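Local atomic coordinates of putative phosphosugar isomerase (Clostridium difficile, PDB entry 3G68), a protein that is of unproven function but, as a double-SIS-domain protein, probably binds phosphorylated sugars and may isomerise them. Residues K204-K209 with T327-D332; L228-T233 with Q319-E324; L59-V64 with K165-S170. All coordinates share one frame; numbering follows the deposited sequence.

In the fold
Following the chain from its N terminus, interaction 3 comes first: residues 59-64, where helix 43-59 runs out toward strand 63-67, meet the loop 165-170 that joins helix 145-165 to helix 170-184, closing a loop that takes in strands 84-90, 111-116 and 129-130 of the first parallel sheet. Interaction 1 opens later, at the end of helix 202-206, and closes at 327-332; the second parallel sheet lies between its segments. Nested inside it, interaction 2 pairs helix 220-234 with helix 316-324. Interactions 1 and 2 touch, through Leu-205 against Ile-321 and Val-331 against Thr-233, whereas interaction 3 lies across the chain's centre, about 36 Å from interaction 2 between centres.

Interaction 1 (K204-K209 with T327-D332); sequences KLVNSK and TLRGVD
One guanidinium nitrogen, NH1 of Arg-329, is held between two backbone carbonyls, one from the last residue of helix 202-206 and one from the turn just past it. It donates to Val-206 O at 2.8 Å and to Ser-208 O at 3.0 Å, and both oxygens lie at the edge of the guanidinium, close to its plane. The two bonds differ in quality. Toward Ser-208 O the N-H path is fairly straight, 161°, and the nitrogen sits in the carbonyl plane on a lone pair; toward Val-206 O it is more bent, 142°, and the donor stands above the carbonyl plane. CG and CD of Arg-329 pass Val-206 O, and the bend at chi3 (55°) then turns NE and the guanidinium toward the carbonyls. A water accepts weakly from NH2 of Arg-329 and donates to Ser-208 O, while the same NH2 also bonds Met-234 O.

The contact is a helix C-terminus met by an arginine: the positive group faces Val-206 O, where the helix dipole would probably favour it. It joins this helix end, just ahead of strand 210-215, to the loop that follows helix 316-324. The turn is itself braced by Leu-205 O, which accepts from Ser-208 N and from Ser-208 OG, the latter at 2.6 Å, both approaching from the same face of the carbonyl. Beside the polar grip, CG2 of Val-206 presses on CD1 of Leu-328 at 3.4 Å, tighter than usual for two methyls, and the two side chains cross at about a right angle.

Interaction 2 (L228-T233 with Q319-E324); sequences LKLLET and QLICGE
Cys-322 faces helix 220-234 and supplies the centre of the contact, lying between Lys-229, Leu-230 and Thr-233. Its CB rests against OG1 of Thr-233, which lies 3.4 Å from both CB and SG of Cys-322, with the threonine CG2 a little farther from CB. Beyond CB, the sulfur is directed beside the backbone N of its own residue (chi1 -61°), and this carries it onto the facing helix. There SG also lies 3.5 Å from the backbone C of Lys-229 and equally near the N of Leu-230, against the peptide link between them. CB of Lys-229 and CD2 of Leu-230 each approach SG to 3.8 Å. The same CD2 also meets CG2 of Ile-321.

Helix 220-234 connects the neighbouring parallel strands 210-215 and 238-242 of the second sheet, a beta-alpha-beta crossover, and helix 316-324 packs alongside it, the two segments nearly parallel at 8° between their axes and 9.2 Å apart at closest approach. Lys-229 lends only the base of its side chain: its NZ leads away to a salt bridge with Glu-225 and hydrogen bonds to Lys-143 O and Thr-44 OG1. OG1 of Thr-233 donates to Lys-229 O at 2.8 Å in its own helix. The sulfur thus packs against hydroxyl oxygen and peptide as well as carbon, and with no inter-helix hydrogen bond identified, close packing is probably the main source of cohesion.

Interaction 3 (L59-V64 with K165-S170); sequences LLDIDV and KGIISS
Two torsions of Ile-167 spread its branches over the end of helix 43-59: with chi1 at -58°, CG2 lies anti to the backbone N and is turned toward the carbonyl of Leu-59, while an extended chi2 (174°) sends CD1 out to Leu-60 and Asp-61. CG2 comes to 3.5 Å from Leu-59 O. CD1 reaches the backbone CA of Leu-60 at 3.8 Å and more loosely touches CD2 of the same leucine, whose side chain crosses that of Ile-167 at about a right angle. Asp-61 approaches from the opposite direction, its carboxylate lying against the outer part of the isoleucine, with OD2 3.5 Å from both CG1 and CD1.

Next along the loop, CG2 of Ile-168 meets CD1 of Leu-59 at 4.0 Å, again with the side chains crossing nearly perpendicularly. Both of these residues also pack on Leu-159 of helix 145-165, so the loop contact continues the packing of that helix in the SIS domain. The loop is short, and both of its ends are capped: Gly-166, at positive phi, ends helix 145-165 in a Schellman motif, and Ser-169 is the N-cap of helix 170-184, its OG bonded to Lys-172 N. The two isoleucines project from the link between these caps. The segments fit by van der Waals contact, in which two oxygens lie against the methyl and methylene groups of Ile-167, and no charge pairing holds them.

Interaction 1 (K204-K209 with T327-D332)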
loop_
_atom_site.group_PDB
_atom_site.type_symbol
_atom_site.label_atom_id
_atom_site.label_comp_id
_atom_site.label_asym_id
_atom_site.label_seq_id
_atom_site.Cartn_x
_atom_site.Cartn_y
_atom_site.Cartn_z
ATOM N N LYS B 204 47.688 29.906 6.766
ATOM C CA LYS B 204 48.871 29.408 6.035
ATOM C C LYS B 204 48.758 29.662 4.529
ATOM O O LYS B 204 49.754 30.031 3.881
ATOM C CB LYS B 204 49.132 27.926 6.308
ATOM C CG LYS B 204 49.699 27.630 7.687
ATOM C CD LYS B 204 50.105 26.177 7.789
ATOM C CE LYS B 204 50.931 25.926 9.061
ATOM N NZ LYS B 204 50.091 26.171 10.223
ATOM N N LEU B 205 47.571 29.471 3.934
ATOM C CA LEU B 205 47.436 29.687 2.492
ATOM C C LEU B 205 47.640 31.152 2.071
ATOM O O LEU B 205 48.302 31.410 1.074
ATOM C CB LEU B 205 46.113 29.134 1.945
ATOM C CG LEU B 205 45.934 27.617 2.109
ATOM C CD1 LEU B 205 44.515 27.169 1.746
ATOM C CD2 LEU B 205 46.950 26.805 1.312
ATOM N N VAL B 206 47.058 32.092 2.822
ATOM C CA VAL B 206 47.218 33.538 2.592
ATOM C C VAL B 206 48.683 33.937 2.709
ATOM O O VAL B 206 49.135 34.790 1.961
ATOM C CB VAL B 206 46.292 34.387 3.549
ATOM C CG1 VAL B 206 46.667 35.864 3.620
ATOM C CG2 VAL B 206 44.838 34.228 3.143
ATOM N N ASN B 207 49.419 33.307 3.621
ATOM C CA ASN B 207 50.835 33.614 3.833
ATOM C C ASN B 207 51.821 32.940 2.879
ATOM O O ASN B 207 53.018 33.157 3.035
ATOM C CB ASN B 207 51.254 33.222 5.261
ATOM C CG ASN B 207 50.654 34.118 6.309
ATOM O OD1 ASN B 207 50.261 35.243 6.011
ATOM N ND2 ASN B 207 50.603 33.633 7.567
ATOM N N SER B 208 51.332 32.144 1.937
ATOM C CA SER B 208 52.172 31.407 0.963
ATOM C C SER B 208 53.236 32.318 0.342
ATOM O O SER B 208 52.938 33.410 -0.117
ATOM C CB SER B 208 51.352 30.791 -0.170
ATOM O OG SER B 208 50.320 29.929 0.261
ATOM N N LYS B 209 54.477 31.862 0.410
ATOM C CA LYS B 209 55.648 32.555 -0.120
ATOM C C LYS B 209 56.167 31.855 -1.389
ATOM O O LYS B 209 56.576 32.532 -2.305
ATOM C CB LYS B 209 56.754 32.583 0.921
ATOM C CG LYS B 209 56.430 33.484 2.130
ATOM C CD LYS B 209 57.478 33.402 3.196
ATOM C CE LYS B 209 57.133 34.319 4.377
ATOM N NZ LYS B 209 55.747 34.066 4.903
ATOM N N THR B 327 42.141 36.655 -3.652
ATOM C CA THR B 327 41.268 37.773 -3.245
ATOM C C THR B 327 41.661 38.310 -1.858
ATOM O O THR B 327 41.359 39.455 -1.538
ATOM C CB THR B 327 39.752 37.391 -3.282
ATOM O OG1 THR B 327 39.473 36.424 -2.260
ATOM C CG2 THR B 327 39.393 36.788 -4.612
ATOM N N LEU B 328 42.322 37.485 -1.030
ATOM C CA LEU B 328 42.828 37.928 0.276
ATOM C C LEU B 328 44.274 38.449 0.206
ATOM O O LEU B 328 44.834 38.812 1.232
ATOM C CB LEU B 328 42.737 36.772 1.275
ATOM C CG LEU B 328 41.423 36.006 1.398
ATOM C CD1 LEU B 328 41.568 34.932 2.460
ATOM C CD2 LEU B 328 40.273 36.936 1.731
ATOM N N ARG B 329 44.854 38.527 -0.993
ATOM C CA ARG B 329 46.226 38.952 -1.249
ATOM C C ARG B 329 46.291 40.043 -2.322
ATOM O O ARG B 329 47.281 40.168 -3.047
ATOM C CB ARG B 329 47.085 37.742 -1.704
ATOM C CG ARG B 329 47.204 36.618 -0.706
ATOM C CD ARG B 329 47.554 35.279 -1.391
ATOM N NE ARG B 329 48.763 35.298 -2.242
ATOM C CZ ARG B 329 49.996 34.996 -1.840
ATOM N NH1 ARG B 329 50.248 34.633 -0.600
ATOM N NH2 ARG B 329 51.006 35.026 -2.711
ATOM N N GLY B 330 45.228 40.830 -2.434
ATOM C CA GLY B 330 45.173 41.968 -3.362
ATOM C C GLY B 330 45.094 41.699 -4.853
ATOM O O GLY B 330 45.473 42.563 -5.644
ATOM N N VAL B 331 44.597 40.522 -5.239
ATOM C CA VAL B 331 44.527 40.149 -6.633
ATOM C C VAL B 331 43.142 39.651 -6.982
ATOM O O VAL B 331 42.487 38.948 -6.203
ATOM C CB VAL B 331 45.512 39.026 -6.941
ATOM C CG1 VAL B 331 45.388 38.511 -8.390
ATOM C CG2 VAL B 331 46.962 39.489 -6.643
ATOM N N ASP B 332 42.702 40.056 -8.170
ATOM C CA ASP B 332 41.517 39.531 -8.780
ATOM C C ASP B 332 42.158 38.466 -9.647
ATOM O O ASP B 332 42.809 38.795 -10.655
ATOM C CB ASP B 332 40.791 40.581 -9.631
ATOM C CG ASP B 332 39.632 39.992 -10.419
ATOM O OD1 ASP B 332 39.550 38.746 -10.521
ATOM O OD2 ASP B 332 38.821 40.781 -10.959
HETATM O O HOH W 1 53.284 36.442 -1.138
#

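Interaction 2 (L228-T233 with Q319-E324)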
loop_
_atom_site.group_PDB
_atom_site.type_symbol
_atom_site.label_atom_id
_atom_site.label_comp_id
_atom_site.label_asym_id
_atom_site.label_seq_id
_atom_site.Cartn_x
_atom_site.Cartn_y
_atom_site.Cartn_z
ATOM N N LEU B 228 50.899 25.896 -12.625
ATOM C CA LEU B 228 50.781 27.115 -13.467
ATOM C C LEU B 228 49.636 28.016 -12.985
ATOM O O LEU B 228 49.805 29.225 -12.922
ATOM C CB LEU B 228 50.556 26.769 -14.950
ATOM C CG LEU B 228 50.316 27.898 -15.950
ATOM C CD1 LEU B 228 51.514 28.910 -15.959
ATOM C CD2 LEU B 228 50.003 27.347 -17.393
ATOM N N LYS B 229 48.485 27.440 -12.642
ATOM C CA LYS B 229 47.339 28.284 -12.223
ATOM C C LYS B 229 47.604 28.976 -10.886
ATOM O O LYS B 229 47.251 30.143 -10.716
ATOM C CB LYS B 229 46.018 27.510 -12.224
ATOM C CG LYS B 229 45.534 27.170 -13.649
ATOM C CD LYS B 229 45.069 28.418 -14.403
ATOM C CE LYS B 229 45.323 28.359 -15.904
ATOM N NZ LYS B 229 44.479 27.412 -16.598
ATOM N N LEU B 230 48.268 28.283 -9.970
ATOM C CA LEU B 230 48.681 28.925 -8.700
ATOM C C LEU B 230 49.683 30.055 -9.009
ATOM O O LEU B 230 49.611 31.132 -8.420
ATOM C CB LEU B 230 49.324 27.923 -7.740
ATOM C CG LEU B 230 48.427 26.973 -6.920
ATOM C CD1 LEU B 230 49.266 25.896 -6.214
ATOM C CD2 LEU B 230 47.601 27.761 -5.917
ATOM N N LEU B 231 50.650 29.791 -9.879
ATOM C CA LEU B 231 51.632 30.816 -10.247
ATOM C C LEU B 231 50.945 32.060 -10.781
ATOM O O LEU B 231 51.264 33.182 -10.378
ATOM C CB LEU B 231 52.606 30.312 -11.320
ATOM C CG LEU B 231 53.734 31.259 -11.787
ATOM C CD1 LEU B 231 54.913 30.418 -12.336
ATOM C CD2 LEU B 231 53.269 32.316 -12.829
ATOM N N GLU B 232 50.012 31.857 -11.694
ATOM C CA GLU B 232 49.312 32.986 -12.342
ATOM C C GLU B 232 48.444 33.798 -11.391
ATOM O O GLU B 232 48.258 34.988 -11.599
ATOM C CB GLU B 232 48.449 32.457 -13.482
ATOM C CG GLU B 232 49.250 31.894 -14.657
ATOM C CD GLU B 232 48.379 31.215 -15.737
ATOM O OE1 GLU B 232 47.215 30.835 -15.476
ATOM O OE2 GLU B 232 48.898 31.041 -16.857
ATOM N N THR B 233 47.946 33.172 -10.328
ATOM C CA THR B 233 46.991 33.828 -9.419
ATOM C C THR B 233 47.592 34.247 -8.079
ATOM O O THR B 233 47.271 35.317 -7.548
ATOM C CB THR B 233 45.763 32.917 -9.208
ATOM O OG1 THR B 233 46.157 31.641 -8.662
ATOM C CG2 THR B 233 45.039 32.701 -10.538
ATOM N N GLN B 319 42.600 24.493 -7.813
ATOM C CA GLN B 319 41.903 25.541 -8.570
ATOM C C GLN B 319 41.039 26.384 -7.683
ATOM O O GLN B 319 40.916 27.589 -7.921
ATOM C CB GLN B 319 41.046 24.930 -9.679
ATOM C CG GLN B 319 41.854 24.295 -10.782
ATOM C CD GLN B 319 41.049 23.299 -11.562
ATOM O OE1 GLN B 319 40.160 22.626 -11.012
ATOM N NE2 GLN B 319 41.341 23.187 -12.863
ATOM N N LEU B 320 40.414 25.799 -6.656
ATOM C CA LEU B 320 39.598 26.596 -5.743
ATOM C C LEU B 320 40.451 27.562 -4.946
ATOM O O LEU B 320 40.015 28.700 -4.664
ATOM C CB LEU B 320 38.659 25.761 -4.862
ATOM C CG LEU B 320 37.661 26.550 -4.033
ATOM C CD1 LEU B 320 36.790 27.506 -4.911
ATOM C CD2 LEU B 320 36.766 25.581 -3.284
ATOM N N ILE B 321 41.666 27.132 -4.575
ATOM C CA ILE B 321 42.621 28.018 -3.924
ATOM C C ILE B 321 42.893 29.211 -4.832
ATOM O O ILE B 321 42.916 30.330 -4.348
ATOM C CB ILE B 321 43.949 27.333 -3.554
ATOM C CG1 ILE B 321 43.762 26.429 -2.342
ATOM C CG2 ILE B 321 45.030 28.396 -3.213
ATOM C CD1 ILE B 321 44.978 25.498 -2.029
ATOM N N CYS B 322 43.045 28.957 -6.138
ATOM C CA CYS B 322 43.288 30.031 -7.112
ATOM C C CYS B 322 42.162 31.050 -7.165
ATOM O O CYS B 322 42.404 32.234 -7.390
ATOM C CB CYS B 322 43.576 29.479 -8.509
ATOM S SG CYS B 322 45.052 28.427 -8.616
ATOM N N GLY B 323 40.923 30.594 -6.992
ATOM C CA GLY B 323 39.786 31.486 -6.997
ATOM C C GLY B 323 39.637 32.260 -5.698
ATOM O O GLY B 323 39.296 33.456 -5.728
ATOM N N GLU B 324 39.915 31.615 -4.565
ATOM C CA GLU B 324 39.638 32.220 -3.250
ATOM C C GLU B 324 40.736 32.976 -2.490
ATOM O O GLU B 324 40.487 34.014 -1.859
ATOM C CB GLU B 324 39.139 31.155 -2.294
ATOM C CG GLU B 324 37.808 30.547 -2.693
ATOM C CD GLU B 324 37.213 29.669 -1.560
ATOM O OE1 GLU B 324 37.952 29.347 -0.607
ATOM O OE2 GLU B 324 36.013 29.295 -1.626
#

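Interaction 3 (L59-V64 with K165-S170)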
loop_
_atom_site.group_PDB
_atom_site.type_symbol
_atom_site.label_atom_id
_atom_site.label_comp_id
_atom_site.label_asym_id
_atom_site.label_seq_id
_atom_site.Cartn_x
_atom_site.Cartn_y
_atom_site.Cartn_z
ATOM N N LEU B 59 44.594 3.267 -24.741
ATOM C CA LEU B 59 43.364 2.937 -25.485
ATOM C C LEU B 59 43.585 2.557 -26.948
ATOM O O LEU B 59 43.077 1.537 -27.409
ATOM C CB LEU B 59 42.386 4.120 -25.419
ATOM C CG LEU B 59 40.975 3.996 -25.999
ATOM C CD1 LEU B 59 40.218 2.827 -25.383
ATOM C CD2 LEU B 59 40.219 5.287 -25.801
ATOM N N LEU B 60 44.347 3.374 -27.670
ATOM C CA LEU B 60 44.542 3.197 -29.102
ATOM C C LEU B 60 45.726 2.290 -29.497
ATOM O O LEU B 60 46.553 1.898 -28.640
ATOM C CB LEU B 60 44.688 4.574 -29.757
ATOM C CG LEU B 60 43.547 5.558 -29.523
ATOM C CD1 LEU B 60 43.891 6.876 -30.127
ATOM C CD2 LEU B 60 42.235 4.964 -30.134
ATOM N N ASP B 61 45.766 1.993 -30.805
ATOM C CA ASP B 61 46.791 1.167 -31.470
ATOM C C ASP B 61 47.759 1.936 -32.341
ATOM O O ASP B 61 48.400 1.357 -33.225
ATOM C CB ASP B 61 46.085 0.190 -32.412
ATOM C CG ASP B 61 45.286 -0.792 -31.704
ATOM O OD1 ASP B 61 45.559 -0.952 -30.489
ATOM O OD2 ASP B 61 44.426 -1.418 -32.366
ATOM N N ILE B 62 47.849 3.234 -32.138
ATOM C CA ILE B 62 48.708 4.076 -32.919
ATOM C C ILE B 62 49.448 4.906 -31.884
ATOM O O ILE B 62 48.932 5.123 -30.781
ATOM C CB ILE B 62 47.899 4.973 -33.926
ATOM C CG1 ILE B 62 46.800 5.792 -33.241
ATOM C CG2 ILE B 62 47.239 4.117 -35.022
ATOM C CD1 ILE B 62 46.293 6.912 -34.090
ATOM N N ASP B 63 50.640 5.357 -32.212
ATOM C CA ASP B 63 51.362 6.225 -31.296
ATOM C C ASP B 63 50.602 7.510 -31.093
ATOM O O ASP B 63 50.099 8.101 -32.052
ATOM C CB ASP B 63 52.750 6.598 -31.833
ATOM C CG ASP B 63 53.785 5.518 -31.622
ATOM O OD1 ASP B 63 54.860 5.655 -32.237
ATOM O OD2 ASP B 63 53.554 4.560 -30.852
ATOM N N VAL B 64 50.518 7.919 -29.829
ATOM C CA VAL B 64 49.916 9.169 -29.432
ATOM C C VAL B 64 51.019 9.864 -28.666
ATOM O O VAL B 64 51.552 9.322 -27.691
ATOM C CB VAL B 64 48.701 9.003 -28.518
ATOM C CG1 VAL B 64 48.068 10.366 -28.262
ATOM C CG2 VAL B 64 47.706 8.048 -29.155
ATOM N N LYS B 165 37.044 1.730 -34.990
ATOM C CA LYS B 165 38.092 0.839 -35.511
ATOM C C LYS B 165 38.071 -0.590 -34.922
ATOM O O LYS B 165 38.833 -1.455 -35.351
ATOM C CB LYS B 165 39.477 1.504 -35.372
ATOM C CG LYS B 165 39.598 2.939 -36.019
ATOM C CD LYS B 165 39.026 3.075 -37.451
ATOM C CE LYS B 165 39.485 4.398 -38.104
ATOM N NZ LYS B 165 38.923 4.655 -39.501
ATOM N N GLY B 166 37.202 -0.836 -33.955
ATOM C CA GLY B 166 37.034 -2.160 -33.370
ATOM C C GLY B 166 37.880 -2.542 -32.173
ATOM O O GLY B 166 37.844 -3.695 -31.749
ATOM N N ILE B 167 38.615 -1.594 -31.594
ATOM C CA ILE B 167 39.454 -1.888 -30.418
ATOM C C ILE B 167 38.576 -2.200 -29.202
ATOM O O ILE B 167 38.936 -3.038 -28.356
ATOM C CB ILE B 167 40.404 -0.711 -30.061
ATOM C CG1 ILE B 167 41.325 -0.368 -31.235
ATOM C CG2 ILE B 167 41.263 -1.056 -28.835
ATOM C CD1 ILE B 167 42.174 0.888 -30.984
ATOM N N ILE B 168 37.437 -1.500 -29.121
ATOM C CA ILE B 168 36.471 -1.692 -28.054
ATOM C C ILE B 168 35.097 -1.932 -28.648
ATOM O O ILE B 168 34.781 -1.431 -29.725
ATOM C CB ILE B 168 36.448 -0.501 -27.050
ATOM C CG1 ILE B 168 35.939 0.801 -27.692
ATOM C CG2 ILE B 168 37.851 -0.264 -26.465
ATOM C CD1 ILE B 168 35.899 1.989 -26.713
ATOM N N SER B 169 34.276 -2.681 -27.928
ATOM C CA SER B 169 32.898 -2.944 -28.328
ATOM C C SER B 169 32.028 -1.733 -28.023
ATOM O O SER B 169 32.450 -0.793 -27.337
ATOM C CB SER B 169 32.311 -4.122 -27.551
ATOM O OG SER B 169 32.187 -3.820 -26.172
ATOM N N SER B 170 30.799 -1.780 -28.501
ATOM C CA SER B 170 29.850 -0.711 -28.198
ATOM C C SER B 170 29.543 -0.676 -26.709
ATOM O O SER B 170 29.411 0.421 -26.164
ATOM C CB SER B 170 28.555 -0.827 -29.015
ATOM O OG SER B 170 28.870 -0.586 -30.376
#